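Local atomic coordinates of L protein (CAS virus, PDB entry 5MV0), a protein that probably serves as the cap-snatching endonuclease of a reptarenavirus polymerase, cutting capped fragments from host mRNA to prime viral transcription. Residues T106-D112 with E186-S190; R156-E160 with T198-F203; I85-G89 with V101-S105. All blocks are in the same frame, centred on the assembly; numbering follows the deposited sequence.

Contact 1: residues T106-D112 with E186-S190; sequences TRSMPSD and ELKRS
Asp112, Glu186 and Arg189 form a salt-bridge network that, with the backbone of Ser108, ties the bend between strand 98-106 and helix 110-122, part of the PD-(D/E)XK nuclease fold, to helix 181-192. The one direct hydrogen bond across the contact runs from the backbone N of Ser108 to OE2 of Glu186, at 2.8 Å. That oxygen offers its syn lone pair, on the side of OE1, and the N-H reaches it at 143°. Glu186 gets there because its CG is anti to the backbone N (chi1 167°) and the chain then bends at chi2, bringing the carboxylate up against the bend.

The charged groups form a chain. Within the helix, Arg189 NH2 donates to Glu186 OE1 at 2.8 Å, approaching from the anti side, and the same nitrogen lies 3.3 Å from Asp112 OD2. This second pairing is purely electrostatic, since OD2 is well out of the guanidinium plane. The other oxygen of Asp112, OD1, forms a salt bridge with Arg115. The arginine between them probably eases the repulsion between the Asp112 and Glu186 carboxylates.

Packing is lighter. The OG of Ser108 sits 3.4 Å from CB of Arg189, and CD of Arg107 comes to 3.9 Å from CD of Glu186. The guanidinium of Arg107 turns back to the end of strand 98-106, where NH1 donates to Thr106 O, and its side chain lies about 4 Å from a bound phosphate ion, probably from the crystallisation liquor.

Two waters complete the polar contact. One bridges Thr106 OG1 and Glu186 OE2. The other accepts from Ser108 OG and from the backbone N of Met109, the N-cap residue of helix 110-122, and donates to both Asp112 OD2 and Glu186 OE1, each at 2.7 Å.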
loop_
_atom_site.group_PDB
_atom_site.type_symbol
_atom_site.label_atom_id
_atom_site.label_comp_id
_atom_site.label_asym_id
_atom_site.label_seq_id
_atom_site.Cartn_x
_atom_site.Cartn_y
_atom_site.Cartn_z
ATOM N N THR B 106 -4.751 -19.963 10.299
ATOM C CA THR B 106 -4.111 -19.851 11.598
ATOM C C THR B 106 -5.060 -20.375 12.658
ATOM O O THR B 106 -6.270 -20.138 12.595
ATOM C CB THR B 106 -3.697 -18.394 11.932
ATOM O OG1 THR B 106 -4.869 -17.565 12.025
ATOM C CG2 THR B 106 -2.763 -17.845 10.862
ATOM N N ARG B 107 -4.497 -21.111 13.616
ATOM C CA ARG B 107 -5.213 -21.609 14.783
ATOM C C ARG B 107 -4.184 -21.658 15.895
ATOM O O ARG B 107 -3.093 -22.197 15.686
ATOM C CB ARG B 107 -5.826 -23.005 14.564
ATOM C CG ARG B 107 -6.985 -23.109 13.551
ATOM C CD ARG B 107 -8.204 -22.322 14.032
ATOM N NE ARG B 107 -9.389 -22.580 13.210
ATOM C CZ ARG B 107 -9.621 -21.998 12.035
ATOM N NH1 ARG B 107 -8.740 -21.137 11.537
ATOM N NH2 ARG B 107 -10.730 -22.280 11.359
ATOM N N SER B 108 -4.518 -21.095 17.055
ATOM C CA SER B 108 -3.487 -20.901 18.075
ATOM C C SER B 108 -3.078 -22.223 18.720
ATOM O O SER B 108 -1.901 -22.419 19.047
ATOM C CB SER B 108 -3.962 -19.913 19.146
ATOM O OG SER B 108 -5.171 -20.351 19.747
ATOM N N MET B 109 -4.024 -23.140 18.897
ATOM C CA MET B 109 -3.798 -24.396 19.615
ATOM C C MET B 109 -3.550 -25.540 18.646
ATOM O O MET B 109 -4.308 -25.698 17.675
ATOM C CB MET B 109 -5.000 -24.732 20.497
ATOM C CG MET B 109 -5.283 -23.759 21.645
ATOM S SD MET B 109 -4.006 -23.701 22.935
ATOM C CE MET B 109 -2.830 -22.499 22.313
ATOM N N PRO B 110 -2.537 -26.376 18.898
ATOM C CA PRO B 110 -2.233 -27.463 17.951
ATOM C C PRO B 110 -3.380 -28.422 17.723
ATOM O O PRO B 110 -3.501 -28.961 16.614
ATOM C CB PRO B 110 -1.023 -28.165 18.593
ATOM C CG PRO B 110 -0.953 -27.652 20.002
ATOM C CD PRO B 110 -1.530 -26.274 19.967
ATOM N N SER B 111 -4.230 -28.663 18.726
ATOM C CA SER B 111 -5.354 -29.569 18.506
ATOM C C SER B 111 -6.382 -28.944 17.573
ATOM O O SER B 111 -7.032 -29.652 16.794
ATOM C CB SER B 111 -6.003 -29.959 19.835
ATOM O OG SER B 111 -6.619 -28.843 20.448
ATOM N N ASP B 112 -6.556 -27.620 17.651
ATOM C CA ASP B 112 -7.385 -26.924 16.669
ATOM C C ASP B 112 -6.726 -26.912 15.296
ATOM O O ASP B 112 -7.411 -27.030 14.274
ATOM C CB ASP B 112 -7.671 -25.499 17.138
ATOM C CG ASP B 112 -8.725 -25.450 18.220
ATOM O OD1 ASP B 112 -9.605 -26.336 18.218
ATOM O OD2 ASP B 112 -8.662 -24.546 19.083
ATOM N N GLU B 186 -11.351 -17.934 19.389
ATOM C CA GLU B 186 -10.075 -18.265 18.748
ATOM C C GLU B 186 -9.146 -17.057 18.712
ATOM O O GLU B 186 -7.944 -17.174 18.994
ATOM C CB GLU B 186 -10.319 -18.795 17.329
ATOM C CG GLU B 186 -9.071 -18.875 16.439
ATOM C CD GLU B 186 -7.990 -19.786 17.013
ATOM O OE1 GLU B 186 -8.348 -20.701 17.776
ATOM O OE2 GLU B 186 -6.788 -19.581 16.706
ATOM N N LEU B 187 -9.682 -15.881 18.384
ATOM C CA LEU B 187 -8.851 -14.686 18.379
ATOM C C LEU B 187 -8.388 -14.334 19.787
ATOM O O LEU B 187 -7.238 -13.929 19.978
ATOM C CB LEU B 187 -9.600 -13.522 17.731
ATOM C CG LEU B 187 -9.953 -13.803 16.266
ATOM C CD1 LEU B 187 -10.867 -12.741 15.716
ATOM C CD2 LEU B 187 -8.705 -13.941 15.385
ATOM N N LYS B 188 -9.257 -14.500 20.793
ATOM C CA LYS B 188 -8.828 -14.251 22.166
ATOM C C LYS B 188 -7.686 -15.182 22.557
ATOM O O LYS B 188 -6.698 -14.742 23.159
ATOM C CB LYS B 188 -9.997 -14.415 23.138
ATOM C CG LYS B 188 -10.841 -13.180 23.301
ATOM C CD LYS B 188 -11.365 -13.057 24.734
ATOM C CE LYS B 188 -12.329 -14.178 25.076
ATOM N NZ LYS B 188 -12.857 -14.039 26.463
ATOM N N ARG B 189 -7.797 -16.465 22.202
ATOM C CA ARG B 189 -6.713 -17.409 22.463
ATOM C C ARG B 189 -5.443 -17.004 21.727
ATOM O O ARG B 189 -4.346 -17.046 22.297
ATOM C CB ARG B 189 -7.127 -18.821 22.051
ATOM C CG ARG B 189 -8.064 -19.510 23.032
ATOM C CD ARG B 189 -8.130 -21.018 22.762
ATOM N NE ARG B 189 -8.564 -21.297 21.400
ATOM C CZ ARG B 189 -9.835 -21.423 21.032
ATOM N NH1 ARG B 189 -10.805 -21.309 21.933
ATOM N NH2 ARG B 189 -10.132 -21.661 19.761
ATOM N N SER B 190 -5.574 -16.617 20.454
ATOM C CA SER B 190 -4.418 -16.156 19.688
ATOM C C SER B 190 -3.742 -14.970 20.360
ATOM O O SER B 190 -2.511 -14.847 20.323
ATOM C CB SER B 190 -4.842 -15.791 18.261
ATOM O OG SER B 190 -5.240 -16.948 17.545
HETATM O O HOH W 1 -6.599 -17.387 14.399
HETATM O O HOH W 2 -6.755 -22.602 18.726
#

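Contact 2: residues R156-E160 with T198-F203; sequences RLLFE and TLTSEF
Thr198 and Phe159 form the tightest part of this contact. The methyl CG2 of Thr198 stands 3.4 Å from the centroid of the Phe159 ring and only 10° off its normal, a CH-pi contact on the middle of the face. The threonine's torsions send CG2 anti to its backbone N and towards the ring, while OG1 turns to Asp195. CD2 of Leu199 lies at the edge of the same ring, 3.9 Å from Phe159 CE1, and Tyr194 meets Phe159 edge-to-face.

A second close layer is built on Phe203. CG of Glu160 lies over the centre of its ring, 3.7 Å from the centroid, in another CH-pi contact, and the carboxylate stacks on the ring with the two planes just 9° apart. At the far end, Leu157 CD2 touches Phe203 CZ, and Asp32 of a second subunit packs against both residues.

Arg156 extends from this packed zone to the more open side, where Glu202 is exposed. Its NE gives a nearly straight bond (166°) to the anti lone pair of Glu160 OE2, at 3.0 Å, which helps fix the carboxylate over Phe203. Its NH2 donates to Ser201 OG at 2.7 Å, and NH1 adds a weak bond to the same oxygen. Ser201 is the first residue to leave the helical conformation after helix 196-200. One face of the guanidinium has Phe203 CD1 over it and the opposite face Thr198 O.

The whole is an i to i+4 arginine-glutamate salt bridge on the face of helix 155-170 that the C-terminal segment covers, with one aromatic ring contributed by each segment.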
loop_
_atom_site.group_PDB
_atom_site.type_symbol
_atom_site.label_atom_id
_atom_site.label_comp_id
_atom_site.label_asym_id
_atom_site.label_seq_id
_atom_site.Cartn_x
_atom_site.Cartn_y
_atom_site.Cartn_z
ATOM N N ARG B 156 4.607 -6.658 14.393
ATOM C CA ARG B 156 3.861 -5.795 15.300
ATOM C C ARG B 156 2.543 -5.346 14.677
ATOM O O ARG B 156 1.537 -5.184 15.383
ATOM C CB ARG B 156 4.716 -4.588 15.685
ATOM C CG ARG B 156 4.082 -3.686 16.716
ATOM C CD ARG B 156 3.699 -4.477 17.951
ATOM N NE ARG B 156 3.018 -3.655 18.949
ATOM C CZ ARG B 156 3.610 -3.093 19.997
ATOM N NH1 ARG B 156 4.916 -3.255 20.197
ATOM N NH2 ARG B 156 2.891 -2.372 20.849
ATOM N N LEU B 157 2.523 -5.135 13.361
ATOM C CA LEU B 157 1.284 -4.694 12.721
ATOM C C LEU B 157 0.257 -5.824 12.649
ATOM O O LEU B 157 -0.943 -5.586 12.834
ATOM C CB LEU B 157 1.582 -4.130 11.333
ATOM C CG LEU B 157 2.440 -2.859 11.294
ATOM C CD1 LEU B 157 2.645 -2.368 9.856
ATOM C CD2 LEU B 157 1.816 -1.759 12.159
ATOM N N LEU B 158 0.699 -7.059 12.381
ATOM C CA LEU B 158 -0.202 -8.206 12.483
ATOM C C LEU B 158 -0.776 -8.318 13.880
ATOM O O LEU B 158 -1.955 -8.661 14.053
ATOM C CB LEU B 158 0.522 -9.508 12.139
ATOM C CG LEU B 158 0.574 -10.026 10.703
ATOM C CD1 LEU B 158 -0.834 -10.362 10.162
ATOM C CD2 LEU B 158 1.273 -9.028 9.825
ATOM N N PHE B 159 0.066 -8.098 14.891
ATOM C CA PHE B 159 -0.402 -8.103 16.271
ATOM C C PHE B 159 -1.461 -7.032 16.500
ATOM O O PHE B 159 -2.488 -7.286 17.135
ATOM C CB PHE B 159 0.768 -7.892 17.240
ATOM C CG PHE B 159 0.310 -7.569 18.634
ATOM C CD1 PHE B 159 -0.189 -8.578 19.456
ATOM C CD2 PHE B 159 0.304 -6.258 19.101
ATOM C CE1 PHE B 159 -0.660 -8.284 20.735
ATOM C CE2 PHE B 159 -0.168 -5.959 20.377
ATOM C CZ PHE B 159 -0.638 -6.970 21.198
ATOM N N GLU B 160 -1.208 -5.809 16.018
ATOM C CA GLU B 160 -2.153 -4.717 16.259
ATOM C C GLU B 160 -3.496 -4.963 15.584
ATOM O O GLU B 160 -4.533 -4.533 16.108
ATOM C CB GLU B 160 -1.564 -3.385 15.782
ATOM C CG GLU B 160 -0.375 -2.925 16.598
ATOM C CD GLU B 160 -0.734 -2.630 18.049
ATOM O OE1 GLU B 160 -1.875 -2.206 18.314
ATOM O OE2 GLU B 160 0.122 -2.836 18.934
ATOM N N THR B 198 4.706 -6.952 24.161
ATOM C CA THR B 198 3.869 -6.584 23.027
ATOM C C THR B 198 2.436 -6.299 23.474
ATOM O O THR B 198 1.815 -5.322 23.030
ATOM C CB THR B 198 3.909 -7.708 21.993
ATOM O OG1 THR B 198 5.273 -7.945 21.598
ATOM C CG2 THR B 198 3.078 -7.362 20.759
ATOM N N LEU B 199 1.909 -7.132 24.376
ATOM C CA LEU B 199 0.521 -7.011 24.804
ATOM C C LEU B 199 0.256 -5.712 25.553
ATOM O O LEU B 199 -0.866 -5.197 25.505
ATOM C CB LEU B 199 0.143 -8.207 25.680
ATOM C CG LEU B 199 -0.221 -9.495 24.950
ATOM C CD1 LEU B 199 -0.097 -10.717 25.861
ATOM C CD2 LEU B 199 -1.640 -9.387 24.383
ATOM N N THR B 200 1.258 -5.172 26.257
ATOM C CA THR B 200 1.022 -4.059 27.168
ATOM C C THR B 200 1.666 -2.755 26.728
ATOM O O THR B 200 1.405 -1.719 27.347
ATOM C CB THR B 200 1.513 -4.402 28.590
ATOM O OG1 THR B 200 2.936 -4.635 28.593
ATOM C CG2 THR B 200 0.776 -5.631 29.139
ATOM N N SER B 201 2.489 -2.764 25.689
ATOM C CA SER B 201 3.197 -1.553 25.311
ATOM C C SER B 201 2.294 -0.633 24.493
ATOM O O SER B 201 1.391 -1.081 23.782
ATOM C CB SER B 201 4.447 -1.893 24.504
ATOM O OG SER B 201 4.066 -2.512 23.291
ATOM N N GLU B 202 2.548 0.667 24.598
ATOM C CA GLU B 202 1.796 1.625 23.802
ATOM C C GLU B 202 2.190 1.496 22.337
ATOM O O GLU B 202 3.352 1.253 22.009
ATOM C CB GLU B 202 2.040 3.054 24.297
ATOM C CG GLU B 202 1.975 4.109 23.188
ATOM C CD GLU B 202 1.615 5.499 23.691
ATOM O OE1 GLU B 202 1.288 5.636 24.891
ATOM O OE2 GLU B 202 1.649 6.453 22.878
ATOM N N PHE B 203 1.206 1.615 21.454
ATOM C CA PHE B 203 1.440 1.627 20.018
ATOM C C PHE B 203 0.835 2.900 19.454
ATOM O O PHE B 203 -0.322 3.223 19.741
ATOM C CB PHE B 203 0.836 0.400 19.325
ATOM C CG PHE B 203 1.009 0.414 17.828
ATOM C CD1 PHE B 203 2.217 0.035 17.250
ATOM C CD2 PHE B 203 -0.031 0.816 17.000
ATOM C CE1 PHE B 203 2.388 0.061 15.863
ATOM C CE2 PHE B 203 0.134 0.841 15.625
ATOM C CZ PHE B 203 1.348 0.464 15.057
#

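Contact 3: residues I85-G89 with V101-S105; sequences IVPDG and VLEAS
The acidic part of a PD-(D/E)XK nuclease signature lies in this contact: Pro87-Asp88 matches its PD and Glu103 its second acid. This is consistent with the family, in whose members such acids bind the catalytic metal ions, so Asp88 and Glu103 probably belong to the active site. The backbones join at a classic beta bulge, where Asp88 and Gly89 both face Leu102. Leu102 N donates to Gly89 O at 2.9 Å in an antiparallel hydrogen-bonded pair, whereas Leu102 O receives only weak bonds from the N atoms of Asp88 and Gly89.

Asp88 also reaches along the strand with its side chain. Its CG lies anti to the carbonyl carbon (chi1 -68°), and OD2 accepts from Ala104 N at 2.7 Å through the anti lone pair, in an almost straight line (172°). This bond fixes one oxygen of the carboxylate against the strand. The other, OD1, lies close to the carboxylate of Glu50.

Glu103 starts out away from the loop, but its bent chain brings the carboxylate back. OE1 comes to 3.7 Å from Asp88 OD2, with the two carboxylate planes 62° apart, and OE2 rests 3.5 Å from Pro87 CA. A water 2.6 Å from both Glu103 OE1 and Val86 O bridges the two segments. OE2 is hydrogen-bonded to the hydroxyl of Tyr124 and salt-bridged to Lys123. Pro87 adds apolar packing, its CB lying 4.2 Å from Val101 CB.

The bulge leads the loop into strand 89-93, which pairs with strand 98-106. Strand 137-145 adjoins the latter on its other side, Leu102 and Ala104 pack on helix 34-57, and Glu103 and Ser105 touch helix 110-122.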
loop_
_atom_site.group_PDB
_atom_site.type_symbol
_atom_site.label_atom_id
_atom_site.label_comp_id
_atom_site.label_asym_id
_atom_site.label_seq_id
_atom_site.Cartn_x
_atom_site.Cartn_y
_atom_site.Cartn_z
ATOM N N ILE B 85 -15.175 -25.942 -4.382
ATOM C CA ILE B 85 -14.089 -25.589 -3.478
ATOM C C ILE B 85 -13.453 -24.320 -4.028
ATOM O O ILE B 85 -13.284 -24.187 -5.243
ATOM C CB ILE B 85 -13.030 -26.713 -3.377
ATOM C CG1 ILE B 85 -13.631 -28.003 -2.800
ATOM C CG2 ILE B 85 -11.839 -26.266 -2.539
ATOM C CD1 ILE B 85 -12.680 -29.193 -2.910
ATOM N N VAL B 86 -13.090 -23.401 -3.148
ATOM C CA VAL B 86 -12.276 -22.243 -3.506
ATOM C C VAL B 86 -10.983 -22.313 -2.713
ATOM O O VAL B 86 -10.951 -21.983 -1.522
ATOM C CB VAL B 86 -13.026 -20.925 -3.253
ATOM C CG1 VAL B 86 -12.113 -19.737 -3.535
ATOM C CG2 VAL B 86 -14.279 -20.865 -4.114
ATOM N N PRO B 87 -9.888 -22.747 -3.326
ATOM C CA PRO B 87 -8.622 -22.845 -2.596
ATOM C C PRO B 87 -8.023 -21.466 -2.355
ATOM O O PRO B 87 -8.286 -20.502 -3.078
ATOM C CB PRO B 87 -7.736 -23.665 -3.532
ATOM C CG PRO B 87 -8.229 -23.267 -4.905
ATOM C CD PRO B 87 -9.734 -23.087 -4.755
ATOM N N ASP B 88 -7.195 -21.386 -1.316
ATOM C CA ASP B 88 -6.505 -20.128 -1.034
ATOM C C ASP B 88 -5.462 -19.813 -2.099
ATOM O O ASP B 88 -5.207 -18.641 -2.402
ATOM C CB ASP B 88 -5.844 -20.198 0.336
ATOM C CG ASP B 88 -6.842 -20.243 1.454
ATOM O OD1 ASP B 88 -7.923 -19.627 1.300
ATOM O OD2 ASP B 88 -6.548 -20.902 2.475
ATOM N N GLY B 89 -4.843 -20.837 -2.663
ATOM C CA GLY B 89 -3.859 -20.631 -3.704
ATOM C C GLY B 89 -3.802 -21.854 -4.582
ATOM O O GLY B 89 -4.306 -22.926 -4.220
ATOM N N VAL B 101 -2.722 -27.108 -4.910
ATOM C CA VAL B 101 -3.706 -26.268 -4.235
ATOM C C VAL B 101 -3.290 -26.098 -2.782
ATOM O O VAL B 101 -2.733 -27.008 -2.157
ATOM C CB VAL B 101 -5.145 -26.821 -4.319
ATOM C CG1 VAL B 101 -5.682 -26.754 -5.745
ATOM C CG2 VAL B 101 -5.213 -28.242 -3.751
ATOM N N LEU B 102 -3.567 -24.914 -2.242
ATOM C CA LEU B 102 -3.183 -24.551 -0.890
ATOM C C LEU B 102 -4.423 -24.207 -0.079
ATOM O O LEU B 102 -5.307 -23.485 -0.558
ATOM C CB LEU B 102 -2.217 -23.353 -0.900
ATOM C CG LEU B 102 -2.073 -22.643 0.451
ATOM C CD1 LEU B 102 -1.274 -23.502 1.419
ATOM C CD2 LEU B 102 -1.445 -21.266 0.267
ATOM N N GLU B 103 -4.482 -24.726 1.145
ATOM C CA GLU B 103 -5.436 -24.293 2.164
ATOM C C GLU B 103 -4.620 -23.810 3.354
ATOM O O GLU B 103 -3.910 -24.600 3.988
ATOM C CB GLU B 103 -6.382 -25.422 2.572
ATOM C CG GLU B 103 -7.292 -25.935 1.448
ATOM C CD GLU B 103 -8.376 -24.937 1.065
ATOM O OE1 GLU B 103 -8.548 -23.928 1.789
ATOM O OE2 GLU B 103 -9.054 -25.163 0.041
ATOM N N ALA B 104 -4.713 -22.518 3.659
ATOM C CA ALA B 104 -3.910 -21.914 4.718
ATOM C C ALA B 104 -4.811 -21.330 5.792
ATOM O O ALA B 104 -5.853 -20.737 5.491
ATOM C CB ALA B 104 -2.993 -20.814 4.161
ATOM N N SER B 105 -4.403 -21.482 7.046
ATOM C CA SER B 105 -5.183 -20.941 8.147
ATOM C C SER B 105 -4.261 -20.728 9.332
ATOM O O SER B 105 -3.143 -21.256 9.382
ATOM C CB SER B 105 -6.323 -21.885 8.529
ATOM O OG SER B 105 -5.767 -23.080 9.060
HETATM O O HOH W 3 -10.422 -22.349 1.008
#

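Contact 3 is the buried one and lies nearest the centre of the chain, in the sheet at the probable active site. Contacts 1 and 2 are partly buried, the first joining the exit of strand 98-106 and the start of a helix to helix 181-192, the second helix 155-170 to the C-terminal tail. Contact 1 adjoins contact 3 through that strand, although their centres are 19 Å apart. Contacts 1 and 2 interleave along the chain through the successive helices 155-170, 181-192 and 196-200. Chemistry follows place: backbone bonds and gathered acids in contact 3, a hydrated charge network in contact 1, and aromatic faces with a salt bridge in contact 2, which alone meets another subunit.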